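Local coordinates for uncharacterized protein MJ0764 (Methanocaldococcus jannaschii, PDB 2B8M), which is of unknown function but adopts the double-stranded beta-helix fold of the RmlC-like cupins and forms a two-subunit assembly, at residues 32-37 with 84-89; 45-50 with 100-105; 49-54 with 94-99; 57-62 with 88-93. All blocks are in the same frame, centred on the assembly; numbering follows the deposited sequence.

Interaction 1: residues 32-37 with 84-89; sequences IVLPRG and MLIQNI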
loop_
_atom_site.group_PDB
_atom_site.type_symbol
_atom_site.label_atom_id
_atom_site.label_comp_id
_atom_site.label_asym_id
_atom_site.label_seq_id
_atom_site.Cartn_x
_atom_site.Cartn_y
_atom_site.Cartn_z
ATOM N N ILE A 32 -1.750 -6.256 7.709
ATOM C CA ILE A 32 -2.279 -7.501 8.259
ATOM C C ILE A 32 -1.291 -8.667 8.031
ATOM O O ILE A 32 -0.746 -8.826 6.948
ATOM C CB ILE A 32 -3.668 -7.863 7.683
ATOM C CG1 ILE A 32 -4.648 -6.703 7.968
ATOM C CG2 ILE A 32 -4.182 -9.149 8.295
ATOM C CD1 ILE A 32 -5.940 -6.826 7.354
ATOM N N VAL A 33 -1.073 -9.433 9.098
ATOM C CA VAL A 33 -0.392 -10.698 9.044
ATOM C C VAL A 33 -1.296 -11.778 9.560
ATOM O O VAL A 33 -1.830 -11.683 10.686
ATOM C CB VAL A 33 0.935 -10.669 9.847
ATOM C CG1 VAL A 33 1.689 -11.995 9.716
ATOM C CG2 VAL A 33 1.768 -9.520 9.366
ATOM N N LEU A 34 -1.462 -12.818 8.735
ATOM C CA LEU A 34 -2.239 -13.988 9.115
ATOM C C LEU A 34 -1.370 -15.182 8.991
ATOM O O LEU A 34 -0.974 -15.576 7.879
ATOM C CB LEU A 34 -3.466 -14.161 8.193
ATOM C CG LEU A 34 -4.492 -13.029 8.212
ATOM C CD1 LEU A 34 -5.591 -13.381 7.242
ATOM C CD2 LEU A 34 -5.052 -12.823 9.619
ATOM N N PRO A 35 -1.033 -15.785 10.129
ATOM C CA PRO A 35 -0.460 -17.112 10.099
ATOM C C PRO A 35 -1.392 -18.153 9.460
ATOM O O PRO A 35 -2.610 -17.943 9.348
ATOM C CB PRO A 35 -0.262 -17.442 11.588
ATOM C CG PRO A 35 -0.176 -16.116 12.247
ATOM C CD PRO A 35 -1.130 -15.242 11.495
ATOM N N ARG A 36 -0.815 -19.275 9.044
ATOM C CA ARG A 36 -1.621 -20.353 8.489
ATOM C C ARG A 36 -2.758 -20.711 9.428
ATOM O O ARG A 36 -2.543 -20.933 10.614
ATOM C CB ARG A 36 -0.808 -21.629 8.228
ATOM C CG ARG A 36 -1.518 -22.568 7.287
ATOM C CD ARG A 36 -0.791 -23.900 7.155
ATOM N NE ARG A 36 0.520 -23.733 6.543
ATOM C CZ ARG A 36 0.793 -23.909 5.258
ATOM N NH1 ARG A 36 -0.140 -24.229 4.391
ATOM N NH2 ARG A 36 2.022 -23.748 4.832
ATOM N N GLY A 37 -3.957 -20.823 8.851
ATOM C CA GLY A 37 -5.166 -21.220 9.543
ATOM C C GLY A 37 -5.965 -20.067 10.132
ATOM O O GLY A 37 -6.964 -20.307 10.820
HETATM N N MSE A 84 -16.898 -10.133 1.356
HETATM C CA MSE A 84 -15.589 -10.744 1.241
HETATM C C MSE A 84 -15.135 -11.500 2.471
HETATM O O MSE A 84 -15.531 -11.220 3.622
HETATM C CB MSE A 84 -14.519 -9.700 0.950
HETATM C CG MSE A 84 -14.459 -8.603 1.993
HETATM SE SE MSE A 84 -13.293 -7.115 1.461
HETATM C CE MSE A 84 -11.704 -8.069 1.382
ATOM N N LEU A 85 -14.314 -12.495 2.193
ATOM C CA LEU A 85 -13.598 -13.219 3.231
ATOM C C LEU A 85 -12.153 -13.459 2.803
ATOM O O LEU A 85 -11.910 -13.944 1.677
ATOM C CB LEU A 85 -14.236 -14.557 3.438
ATOM C CG LEU A 85 -13.556 -15.485 4.430
ATOM C CD1 LEU A 85 -13.568 -14.838 5.782
ATOM C CD2 LEU A 85 -14.183 -16.837 4.407
ATOM N N ILE A 86 -11.232 -13.108 3.707
ATOM C CA ILE A 86 -9.818 -13.340 3.538
ATOM C C ILE A 86 -9.363 -14.390 4.494
ATOM O O ILE A 86 -9.467 -14.222 5.712
ATOM C CB ILE A 86 -9.004 -12.051 3.795
ATOM C CG1 ILE A 86 -9.306 -10.999 2.717
ATOM C CG2 ILE A 86 -7.514 -12.305 3.819
ATOM C CD1 ILE A 86 -8.732 -9.627 3.066
ATOM N N GLN A 87 -8.777 -15.435 3.943
ATOM C CA GLN A 87 -8.224 -16.546 4.705
ATOM C C GLN A 87 -6.788 -16.830 4.292
ATOM O O GLN A 87 -6.407 -16.599 3.143
ATOM C CB GLN A 87 -9.025 -17.822 4.467
ATOM C CG GLN A 87 -10.502 -17.766 4.760
ATOM C CD GLN A 87 -11.140 -19.044 4.324
ATOM O OE1 GLN A 87 -11.481 -19.919 5.148
ATOM N NE2 GLN A 87 -11.284 -19.197 3.023
ATOM N N ASN A 88 -5.965 -17.272 5.252
ATOM C CA ASN A 88 -4.729 -17.924 4.931
ATOM C C ASN A 88 -4.801 -19.403 5.182
ATOM O O ASN A 88 -4.676 -19.886 6.311
ATOM C CB ASN A 88 -3.545 -17.325 5.687
ATOM C CG ASN A 88 -2.209 -17.966 5.293
ATOM O OD1 ASN A 88 -2.104 -18.672 4.282
ATOM N ND2 ASN A 88 -1.211 -17.773 6.118
ATOM N N ILE A 89 -5.002 -20.129 4.101
ATOM C CA ILE A 89 -5.044 -21.582 4.137
ATOM C C ILE A 89 -3.709 -22.188 3.689
ATOM O O ILE A 89 -3.256 -23.191 4.240
ATOM C CB ILE A 89 -6.154 -22.082 3.223
ATOM C CG1 ILE A 89 -7.497 -21.506 3.673
ATOM C CG2 ILE A 89 -6.206 -23.607 3.208
ATOM C CD1 ILE A 89 -8.648 -21.892 2.785
#
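Asn-88 turns its side-chain amide toward the end of strand 28-35 and grips Leu-34 there. Its CG stands anti to the backbone N (chi1 -177°), which carries ND2 across to Leu-34 O at 2.8 Å. The N-H...O angle is 150°, and the donor comes in well tilted from the carbonyl plane. ND2 also lies close to Arg-36 N, but both are donors and no bond joins them. Asparagine suits this place because its short amide works at both ends, ND2 reaching Leu-34 O while OD1 accepts from Ser-91. Separately, Gly-37 N donates to Asn-88 O at 2.8 Å, almost along the C=O axis. The backbone of Gly-37, with phi near 90°, would press a CB against the preceding carbonyl, so glycine fits here. Farther along the strands, the apolar side chains of Leu-34 and Ile-86 cross at about a right angle, CD1 of the leucine meeting CG2 of the isoleucine at 4.1 Å. On the outer side Arg-36, its chain bent at chi3, donates a long, bent hydrogen bond from NH1 to Ile-89 O at 3.3 Å, out of the guanidinium plane, while NH2 makes a salt bridge with Asp-92. The contact thus ties the end of strand 28-35, which pairs with strand 93-100, to the end of strand 83-87 in the other sheet, where Ile-86 also packs on Met-58 and Leu-60 of strand 57-62.

Interaction 2: residues 45-50 with 100-105; sequences SNSYVH and KAPHPK. With SO4 (sulfate ion), chain B.
Hydrogen bonds between Asn-46 and Lys-100 and between Ser-47 and Pro-102 carry the polar half of this contact. Lys-100 NZ reaches Asn-46 OD1 at 2.7 Å, in the carbonyl plane and on a lone pair; the lysine chain bends at chi3 (61°) and crosses the asparagine at about a right angle. Ser-47 OG, anti to its own N, donates to Pro-102 O at a short 2.5 Å, again on a lone pair. Between backbones, Ala-101 N donates to Tyr-48 O at 3.2 Å beside the antiparallel non-hydrogen-bonded pair Val-49 and Lys-100, and a water bridges Asn-46 O and Pro-104 O. Van der Waals contacts fill in around these bonds. Val-49 CG2 runs alongside Lys-100 CG, Pro-104 CG packs against the amide of Asn-46, and Pro-102, which follows a cis peptide, sets CD near the edge of the Tyr-48 ring, 4.1 Å from CD2. That ring also stacks on His-26 of the second subunit. The ionic part is a sulfate, probably from the crystallisation liquor: its O4 lies 2.6 Å from Lys-100 NZ and accepts from Asn-46 ND2 at 3.1 Å. A leucine in place of Lys-100 would probably leave Asn-46 OD1 without this donor and the sulfate without one of its positive charges, Lys-20 remaining. Since Lys-20 and Gln-28 also bond the sulfate, the chemistry is consistent with a small anion-binding spot.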
loop_
_atom_site.group_PDB
_atom_site.type_symbol
_atom_site.label_atom_id
_atom_site.label_comp_id
_atom_site.label_asym_id
_atom_site.label_seq_id
_atom_site.Cartn_x
_atom_site.Cartn_y
_atom_site.Cartn_z
ATOM N N SER A 45 -17.297 -4.852 2.007
ATOM C CA SER A 45 -16.334 -3.763 1.965
ATOM C C SER A 45 -17.048 -2.460 2.173
ATOM O O SER A 45 -18.109 -2.255 1.592
ATOM C CB SER A 45 -15.629 -3.707 0.618
ATOM O OG SER A 45 -16.588 -3.795 -0.417
ATOM N N ASN A 46 -16.488 -1.571 2.998
ATOM C CA ASN A 46 -17.117 -0.267 3.235
ATOM C C ASN A 46 -16.418 0.872 2.499
ATOM O O ASN A 46 -16.734 2.033 2.716
ATOM C CB ASN A 46 -17.238 0.074 4.732
ATOM C CG ASN A 46 -15.892 0.185 5.449
ATOM O OD1 ASN A 46 -14.801 0.053 4.856
ATOM N ND2 ASN A 46 -15.969 0.439 6.750
ATOM N N SER A 47 -15.495 0.517 1.625
ATOM C CA SER A 47 -15.025 1.432 0.611
ATOM C C SER A 47 -14.460 0.618 -0.509
ATOM O O SER A 47 -14.547 -0.610 -0.511
ATOM C CB SER A 47 -13.977 2.400 1.174
ATOM O OG SER A 47 -13.666 3.508 0.294
ATOM N N TYR A 48 -13.809 1.301 -1.453
ATOM C CA TYR A 48 -13.095 0.648 -2.527
ATOM C C TYR A 48 -11.751 0.167 -1.979
ATOM O O TYR A 48 -10.997 0.928 -1.350
ATOM C CB TYR A 48 -12.919 1.599 -3.720
ATOM C CG TYR A 48 -14.210 1.992 -4.313
ATOM C CD1 TYR A 48 -14.809 1.220 -5.301
ATOM C CD2 TYR A 48 -14.885 3.110 -3.836
ATOM C CE1 TYR A 48 -16.037 1.604 -5.823
ATOM C CE2 TYR A 48 -16.094 3.471 -4.331
ATOM C CZ TYR A 48 -16.673 2.709 -5.334
ATOM O OH TYR A 48 -17.934 3.064 -5.833
ATOM N N VAL A 49 -11.456 -1.114 -2.204
ATOM C CA VAL A 49 -10.341 -1.811 -1.512
ATOM C C VAL A 49 -9.296 -2.300 -2.482
ATOM O O VAL A 49 -9.620 -2.855 -3.529
ATOM C CB VAL A 49 -10.856 -3.024 -0.707
ATOM C CG1 VAL A 49 -9.701 -3.855 -0.057
ATOM C CG2 VAL A 49 -11.865 -2.577 0.327
ATOM N N HIS A 50 -8.042 -2.107 -2.098
ATOM C CA HIS A 50 -6.908 -2.787 -2.707
ATOM C C HIS A 50 -6.048 -3.480 -1.669
ATOM O O HIS A 50 -5.683 -2.890 -0.654
ATOM C CB HIS A 50 -6.038 -1.850 -3.548
ATOM C CG HIS A 50 -6.710 -1.331 -4.765
ATOM N ND1 HIS A 50 -7.548 -0.239 -4.729
ATOM C CD2 HIS A 50 -6.714 -1.774 -6.049
ATOM C CE1 HIS A 50 -8.000 -0.005 -5.954
ATOM N NE2 HIS A 50 -7.549 -0.946 -6.758
ATOM N N LYS A 100 -7.730 1.672 1.418
ATOM C CA LYS A 100 -9.135 1.971 1.198
ATOM C C LYS A 100 -9.270 3.443 0.886
ATOM O O LYS A 100 -8.764 4.302 1.611
ATOM C CB LYS A 100 -9.972 1.574 2.418
ATOM C CG LYS A 100 -9.894 0.103 2.787
ATOM C CD LYS A 100 -10.382 -0.130 4.192
ATOM C CE LYS A 100 -11.811 0.273 4.352
ATOM N NZ LYS A 100 -12.297 0.063 5.742
ATOM N N ALA A 101 -9.949 3.737 -0.219
ATOM C CA ALA A 101 -10.189 5.130 -0.619
ATOM C C ALA A 101 -11.471 5.201 -1.406
ATOM O O ALA A 101 -11.720 4.378 -2.299
ATOM C CB ALA A 101 -9.046 5.678 -1.440
ATOM N N PRO A 102 -12.297 6.192 -1.087
ATOM C CA PRO A 102 -12.090 7.230 -0.060
ATOM C C PRO A 102 -12.369 6.670 1.344
ATOM O O PRO A 102 -12.715 5.501 1.484
ATOM C CB PRO A 102 -13.168 8.245 -0.412
ATOM C CG PRO A 102 -14.264 7.411 -0.968
ATOM C CD PRO A 102 -13.594 6.344 -1.753
ATOM N N HIS A 103 -12.267 7.500 2.369
ATOM C CA HIS A 103 -12.606 7.046 3.701
ATOM C C HIS A 103 -14.074 6.576 3.669
ATOM O O HIS A 103 -14.917 7.221 3.018
ATOM C CB HIS A 103 -12.466 8.183 4.724
ATOM C CG HIS A 103 -12.579 7.711 6.131
ATOM N ND1 HIS A 103 -13.798 7.493 6.734
ATOM C CD2 HIS A 103 -11.637 7.306 7.013
ATOM C CE1 HIS A 103 -13.593 7.037 7.957
ATOM N NE2 HIS A 103 -12.290 6.904 8.148
ATOM N N PRO A 104 -14.378 5.448 4.335
ATOM C CA PRO A 104 -15.745 4.927 4.382
ATOM C C PRO A 104 -16.818 5.979 4.706
ATOM O O PRO A 104 -17.933 5.918 4.190
ATOM C CB PRO A 104 -15.650 3.853 5.456
ATOM C CG PRO A 104 -14.252 3.309 5.324
ATOM C CD PRO A 104 -13.418 4.498 4.940
ATOM N N LYS A 105 -16.496 6.969 5.529
ATOM C CA LYS A 105 -17.517 7.948 5.890
ATOM C C LYS A 105 -18.041 8.691 4.669
ATOM O O LYS A 105 -19.219 9.101 4.630
ATOM C CB LYS A 105 -17.019 8.914 6.966
ATOM C CG LYS A 105 -16.021 9.964 6.480
ATOM C CD LYS A 105 -15.384 10.651 7.696
ATOM C CE LYS A 105 -14.396 11.719 7.294
ATOM N NZ LYS A 105 -14.045 12.527 8.507
HETATM S S SO4 B . -13.214 0.557 9.091
HETATM O O1 SO4 B . -13.463 1.866 8.483
HETATM O O2 SO4 B . -11.865 0.530 9.665
HETATM O O3 SO4 B . -14.189 0.293 10.149
HETATM O O4 SO4 B . -13.330 -0.485 8.080
HETATM O O HOH W 1 -18.918 3.321 3.790
#

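Interaction 3: residues 49-54 with 94-99; sequences VHLIII and LEFFVV
Val-99 O is held by two donors, His-50 N at 2.9 Å and a water that also meets His-50 ND1 in the plane of the imidazole ring. This opens an antiparallel ladder of the cupin double-stranded beta-helix, in which strands 49-55 and 93-100 are neighbouring inner strands of the five-stranded sheet. Five backbone bonds join them, the shortest Ile-52 N to Phe-97 O at 2.7 Å. On one face Leu-51 lies side by side with Val-98, CD2 to CG2 3.8 Å, and with Phe-96, and all three help to line the buried interior with Met-58 and Ile-32. The other face carries Ile-52, Phe-97 and Val-99, beta-branched or flat residues suited to a sheet surface; the Ile-52 and Val-99 side chains meet at a slant through CD1 and CG2, and this face packs on Ile-52, Phe-97 and Val-99 of the second subunit. Glu-95 differs: its extended chain passes across Ile-54 while OE2 bonds His-31 NE2. Replacing it by an alanine would probably strip His-31 of that partner and uncover one side of Ile-54. CG1 of Ile-54 stands between its backbone N and carbonyl carbon (chi1 62°), which brings CD1 to 3.7 Å from Glu-95 CD and 3.8 Å from Phe-97 CE1.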
loop_
_atom_site.group_PDB
_atom_site.type_symbol
_atom_site.label_atom_id
_atom_site.label_comp_id
_atom_site.label_asym_id
_atom_site.label_seq_id
_atom_site.Cartn_x
_atom_site.Cartn_y
_atom_site.Cartn_z
ATOM N N VAL A 49 -11.456 -1.114 -2.204
ATOM C CA VAL A 49 -10.341 -1.811 -1.512
ATOM C C VAL A 49 -9.296 -2.300 -2.482
ATOM O O VAL A 49 -9.620 -2.855 -3.529
ATOM C CB VAL A 49 -10.856 -3.024 -0.707
ATOM C CG1 VAL A 49 -9.701 -3.855 -0.057
ATOM C CG2 VAL A 49 -11.865 -2.577 0.327
ATOM N N HIS A 50 -8.042 -2.107 -2.098
ATOM C CA HIS A 50 -6.908 -2.787 -2.707
ATOM C C HIS A 50 -6.048 -3.480 -1.669
ATOM O O HIS A 50 -5.683 -2.890 -0.654
ATOM C CB HIS A 50 -6.038 -1.850 -3.548
ATOM C CG HIS A 50 -6.710 -1.331 -4.765
ATOM N ND1 HIS A 50 -7.548 -0.239 -4.729
ATOM C CD2 HIS A 50 -6.714 -1.774 -6.049
ATOM C CE1 HIS A 50 -8.000 -0.005 -5.954
ATOM N NE2 HIS A 50 -7.549 -0.946 -6.758
ATOM N N LEU A 51 -5.774 -4.740 -1.954
ATOM C CA LEU A 51 -5.069 -5.658 -1.089
ATOM C C LEU A 51 -3.692 -5.834 -1.719
ATOM O O LEU A 51 -3.573 -6.352 -2.813
ATOM C CB LEU A 51 -5.817 -7.017 -1.028
ATOM C CG LEU A 51 -7.257 -6.898 -0.530
ATOM C CD1 LEU A 51 -7.941 -8.252 -0.638
ATOM C CD2 LEU A 51 -7.280 -6.367 0.884
ATOM N N ILE A 52 -2.647 -5.383 -1.031
ATOM C CA ILE A 52 -1.292 -5.467 -1.568
ATOM C C ILE A 52 -0.573 -6.618 -0.874
ATOM O O ILE A 52 -0.188 -6.529 0.298
ATOM C CB ILE A 52 -0.514 -4.128 -1.363
ATOM C CG1 ILE A 52 -1.240 -2.936 -2.002
ATOM C CG2 ILE A 52 0.883 -4.300 -1.922
ATOM C CD1 ILE A 52 -0.713 -1.578 -1.577
ATOM N N ILE A 53 -0.395 -7.709 -1.588
ATOM C CA ILE A 53 0.109 -8.933 -0.942
ATOM C C ILE A 53 1.617 -8.990 -1.021
ATOM O O ILE A 53 2.178 -9.053 -2.123
ATOM C CB ILE A 53 -0.511 -10.158 -1.574
ATOM C CG1 ILE A 53 -2.042 -10.018 -1.559
ATOM C CG2 ILE A 53 -0.078 -11.431 -0.836
ATOM C CD1 ILE A 53 -2.738 -11.151 -2.135
ATOM N N ILE A 54 2.294 -8.986 0.124
ATOM C CA ILE A 54 3.750 -9.014 0.103
ATOM C C ILE A 54 4.393 -10.295 0.593
ATOM O O ILE A 54 5.589 -10.459 0.379
ATOM C CB ILE A 54 4.359 -7.805 0.785
ATOM C CG1 ILE A 54 3.973 -7.766 2.255
ATOM C CG2 ILE A 54 3.891 -6.463 0.101
ATOM C CD1 ILE A 54 4.939 -6.793 3.035
ATOM N N LEU A 94 0.829 -15.065 5.710
ATOM C CA LEU A 94 0.289 -14.192 4.687
ATOM C C LEU A 94 0.379 -12.813 5.251
ATOM O O LEU A 94 -0.102 -12.591 6.363
ATOM C CB LEU A 94 -1.185 -14.460 4.452
ATOM C CG LEU A 94 -2.111 -13.500 3.676
ATOM C CD1 LEU A 94 -1.635 -13.263 2.243
ATOM C CD2 LEU A 94 -3.466 -14.050 3.628
ATOM N N GLU A 95 0.981 -11.922 4.483
ATOM C CA GLU A 95 1.168 -10.541 4.860
ATOM C C GLU A 95 0.680 -9.638 3.731
ATOM O O GLU A 95 1.101 -9.790 2.585
ATOM C CB GLU A 95 2.645 -10.264 5.186
ATOM C CG GLU A 95 2.838 -8.905 5.772
ATOM C CD GLU A 95 4.264 -8.608 6.166
ATOM O OE1 GLU A 95 5.117 -9.496 5.983
ATOM O OE2 GLU A 95 4.536 -7.479 6.644
ATOM N N PHE A 96 -0.190 -8.688 4.064
ATOM C CA PHE A 96 -0.722 -7.740 3.064
ATOM C C PHE A 96 -1.001 -6.377 3.672
ATOM O O PHE A 96 -1.145 -6.253 4.897
ATOM C CB PHE A 96 -1.936 -8.288 2.310
ATOM C CG PHE A 96 -3.063 -8.675 3.170
ATOM C CD1 PHE A 96 -3.020 -9.847 3.889
ATOM C CD2 PHE A 96 -4.186 -7.879 3.271
ATOM C CE1 PHE A 96 -4.103 -10.224 4.707
ATOM C CE2 PHE A 96 -5.249 -8.220 4.077
ATOM C CZ PHE A 96 -5.205 -9.392 4.816
ATOM N N PHE A 97 -1.066 -5.372 2.812
ATOM C CA PHE A 97 -1.643 -4.094 3.159
ATOM C C PHE A 97 -3.015 -3.955 2.561
ATOM O O PHE A 97 -3.280 -4.470 1.482
ATOM C CB PHE A 97 -0.765 -2.935 2.699
ATOM C CG PHE A 97 0.588 -2.948 3.345
ATOM C CD1 PHE A 97 1.638 -3.679 2.793
ATOM C CD2 PHE A 97 0.798 -2.254 4.531
ATOM C CE1 PHE A 97 2.848 -3.704 3.434
ATOM C CE2 PHE A 97 2.021 -2.265 5.150
ATOM C CZ PHE A 97 3.034 -2.990 4.617
ATOM N N VAL A 98 -3.855 -3.218 3.273
ATOM C CA VAL A 98 -5.192 -2.901 2.832
ATOM C C VAL A 98 -5.226 -1.399 2.625
ATOM O O VAL A 98 -4.898 -0.663 3.534
ATOM C CB VAL A 98 -6.242 -3.266 3.887
ATOM C CG1 VAL A 98 -7.608 -2.889 3.439
ATOM C CG2 VAL A 98 -6.205 -4.756 4.206
ATOM N N VAL A 99 -5.588 -0.971 1.411
ATOM C CA VAL A 99 -5.685 0.432 1.079
ATOM C C VAL A 99 -7.143 0.693 0.752
ATOM O O VAL A 99 -7.751 0.011 -0.070
ATOM C CB VAL A 99 -4.804 0.793 -0.131
ATOM C CG1 VAL A 99 -5.083 2.232 -0.592
ATOM C CG2 VAL A 99 -3.345 0.538 0.164
HETATM O O HOH W 2 -8.102 1.436 -2.635
#

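Interaction 4: residues 57-62 with 88-93; sequences EMTLTL and NINSDI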
loop_
_atom_site.group_PDB
_atom_site.type_symbol
_atom_site.label_atom_id
_atom_site.label_comp_id
_atom_site.label_asym_id
_atom_site.label_seq_id
_atom_site.Cartn_x
_atom_site.Cartn_y
_atom_site.Cartn_z
ATOM N N GLU A 57 0.190 -16.499 0.591
ATOM C CA GLU A 57 -0.906 -16.733 -0.322
ATOM C C GLU A 57 -2.218 -16.486 0.393
ATOM O O GLU A 57 -2.448 -17.007 1.493
ATOM C CB GLU A 57 -0.852 -18.175 -0.816
ATOM C CG GLU A 57 -1.956 -18.560 -1.816
ATOM C CD GLU A 57 -1.729 -19.946 -2.397
ATOM O OE1 GLU A 57 -0.549 -20.321 -2.581
ATOM O OE2 GLU A 57 -2.717 -20.662 -2.647
HETATM N N MSE A 58 -3.072 -15.687 -0.251
HETATM C CA MSE A 58 -4.369 -15.338 0.269
HETATM C C MSE A 58 -5.414 -16.145 -0.449
HETATM O O MSE A 58 -5.332 -16.299 -1.645
HETATM C CB MSE A 58 -4.646 -13.859 -0.017
HETATM C CG MSE A 58 -6.054 -13.444 0.322
HETATM SE SE MSE A 58 -6.382 -11.599 -0.203
HETATM C CE MSE A 58 -5.041 -10.710 1.047
ATOM N N THR A 59 -6.406 -16.629 0.292
ATOM C CA THR A 59 -7.589 -17.215 -0.280
ATOM C C THR A 59 -8.702 -16.204 -0.038
ATOM O O THR A 59 -9.068 -15.895 1.108
ATOM C CB THR A 59 -7.866 -18.595 0.349
ATOM O OG1 THR A 59 -6.765 -19.450 0.080
ATOM C CG2 THR A 59 -9.098 -19.232 -0.240
ATOM N N LEU A 60 -9.224 -15.678 -1.138
ATOM C CA LEU A 60 -10.202 -14.600 -1.138
ATOM C C LEU A 60 -11.514 -15.104 -1.736
ATOM O O LEU A 60 -11.565 -15.560 -2.859
ATOM C CB LEU A 60 -9.674 -13.457 -2.008
ATOM C CG LEU A 60 -10.596 -12.247 -2.085
ATOM C CD1 LEU A 60 -10.714 -11.582 -0.732
ATOM C CD2 LEU A 60 -10.078 -11.260 -3.128
ATOM N N THR A 61 -12.575 -15.100 -0.945
ATOM C CA THR A 61 -13.887 -15.469 -1.415
ATOM C C THR A 61 -14.754 -14.226 -1.442
ATOM O O THR A 61 -14.967 -13.583 -0.412
ATOM C CB THR A 61 -14.544 -16.583 -0.541
ATOM O OG1 THR A 61 -13.608 -17.669 -0.366
ATOM C CG2 THR A 61 -15.747 -17.127 -1.225
ATOM N N LEU A 62 -15.260 -13.910 -2.636
ATOM C CA LEU A 62 -16.102 -12.779 -2.847
ATOM C C LEU A 62 -17.477 -13.251 -3.272
ATOM O O LEU A 62 -17.625 -14.101 -4.175
ATOM C CB LEU A 62 -15.541 -11.845 -3.917
ATOM C CG LEU A 62 -14.163 -11.249 -3.692
ATOM C CD1 LEU A 62 -13.881 -10.280 -4.824
ATOM C CD2 LEU A 62 -14.054 -10.544 -2.354
ATOM N N ASN A 88 -5.965 -17.272 5.252
ATOM C CA ASN A 88 -4.729 -17.924 4.931
ATOM C C ASN A 88 -4.801 -19.403 5.182
ATOM O O ASN A 88 -4.676 -19.886 6.311
ATOM C CB ASN A 88 -3.545 -17.325 5.687
ATOM C CG ASN A 88 -2.209 -17.966 5.293
ATOM O OD1 ASN A 88 -2.104 -18.672 4.282
ATOM N ND2 ASN A 88 -1.211 -17.773 6.118
ATOM N N ILE A 89 -5.002 -20.129 4.101
ATOM C CA ILE A 89 -5.044 -21.582 4.137
ATOM C C ILE A 89 -3.709 -22.188 3.689
ATOM O O ILE A 89 -3.256 -23.191 4.240
ATOM C CB ILE A 89 -6.154 -22.082 3.223
ATOM C CG1 ILE A 89 -7.497 -21.506 3.673
ATOM C CG2 ILE A 89 -6.206 -23.607 3.208
ATOM C CD1 ILE A 89 -8.648 -21.892 2.785
ATOM N N ASN A 90 -3.100 -21.587 2.681
ATOM C CA ASN A 90 -2.081 -22.257 1.889
ATOM C C ASN A 90 -0.659 -21.767 2.111
ATOM O O ASN A 90 0.229 -22.195 1.388
ATOM C CB ASN A 90 -2.430 -22.120 0.396
ATOM C CG ASN A 90 -3.743 -22.828 0.034
ATOM O OD1 ASN A 90 -4.082 -23.848 0.599
ATOM N ND2 ASN A 90 -4.498 -22.234 -0.881
ATOM N N SER A 91 -0.412 -20.895 3.094
ATOM C CA SER A 91 0.936 -20.389 3.331
ATOM C C SER A 91 1.211 -20.284 4.822
ATOM O O SER A 91 0.276 -20.211 5.624
ATOM C CB SER A 91 1.164 -19.031 2.664
ATOM O OG SER A 91 0.354 -17.998 3.217
ATOM N N ASP A 92 2.487 -20.330 5.180
ATOM C CA ASP A 92 2.885 -20.259 6.581
ATOM C C ASP A 92 2.487 -18.909 7.141
ATOM O O ASP A 92 1.982 -18.812 8.268
ATOM C CB ASP A 92 4.398 -20.478 6.740
ATOM C CG ASP A 92 4.807 -21.939 6.595
ATOM O OD1 ASP A 92 3.935 -22.830 6.680
ATOM O OD2 ASP A 92 6.013 -22.190 6.368
ATOM N N ILE A 93 2.735 -17.873 6.351
ATOM C CA ILE A 93 2.494 -16.507 6.751
ATOM C C ILE A 93 1.987 -15.708 5.549
ATOM O O ILE A 93 2.664 -15.619 4.509
ATOM C CB ILE A 93 3.785 -15.808 7.266
ATOM C CG1 ILE A 93 4.334 -16.453 8.543
ATOM C CG2 ILE A 93 3.546 -14.327 7.489
ATOM C CD1 ILE A 93 3.495 -16.169 9.801
HETATM O O HOH W 3 -4.185 -19.137 1.518
#
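Glu-57 and Ser-91 form the tight end of this contact. Glu-57 N donates to Ser-91 OG at 3.0 Å, with an N-H...O angle of 161°, and the hydroxyl in turn donates a hydrogen bond to Asn-88 OD1 at 2.8 Å, from above the carbonyl plane. That oxygen also accepts from Ser-91 N, on a lone pair in the carbonyl plane; this backbone bond makes an Asx motif, and the hydroxyl gives the same oxygen a second donor. Serine suits the spot: with chi1 near 65° its small hydroxyl sits close enough to the backbone to accept from the strand and donate into the turn. Glu-57 reaches out with an extended chain. Its OE2 receives Asn-90 ND2 at 3.0 Å from above the carboxylate plane, the two flat groups being turned 64° apart, while OE1 makes a salt bridge with Lys-71. Toward the outside the fit is looser. Thr-59 meets the exposed Ile-89 through CG2 and CD1, 4.1 Å apart, and a water links the pieces instead, donating to Glu-57 O and to Thr-59 OG1 and accepting from Asn-90 N. Thr-59 OG1 also bonds Asn-69. With a lysine on one oxygen and an amide on the other, the Glu-57 carboxylate probably stays ionised although buried, and the chemistry here is a polar network that fixes a turn to the start of a strand, with little apolar packing.

Overall arrangement
Interaction 3 is the buried core: two inner, adjacent strands of one sheet, bonded through their backbones, with apolar side chains facing the interior or the second subunit. The other three lie farther out and rely more on polar side chains. Interactions 1 and 4 sit together at one end, sharing Asn-88 and Ile-89 and linked by the salt bridge of Arg-36 with Asp-92; both hold the loop between strands 83-87 and 93-100, one to the other sheet and one to the neighbouring strand 57-62. Interaction 2 lies across the chain's centre from them, continuing the strand pair of interaction 3 into loops where a sulfate binds, and it too touches the second subunit.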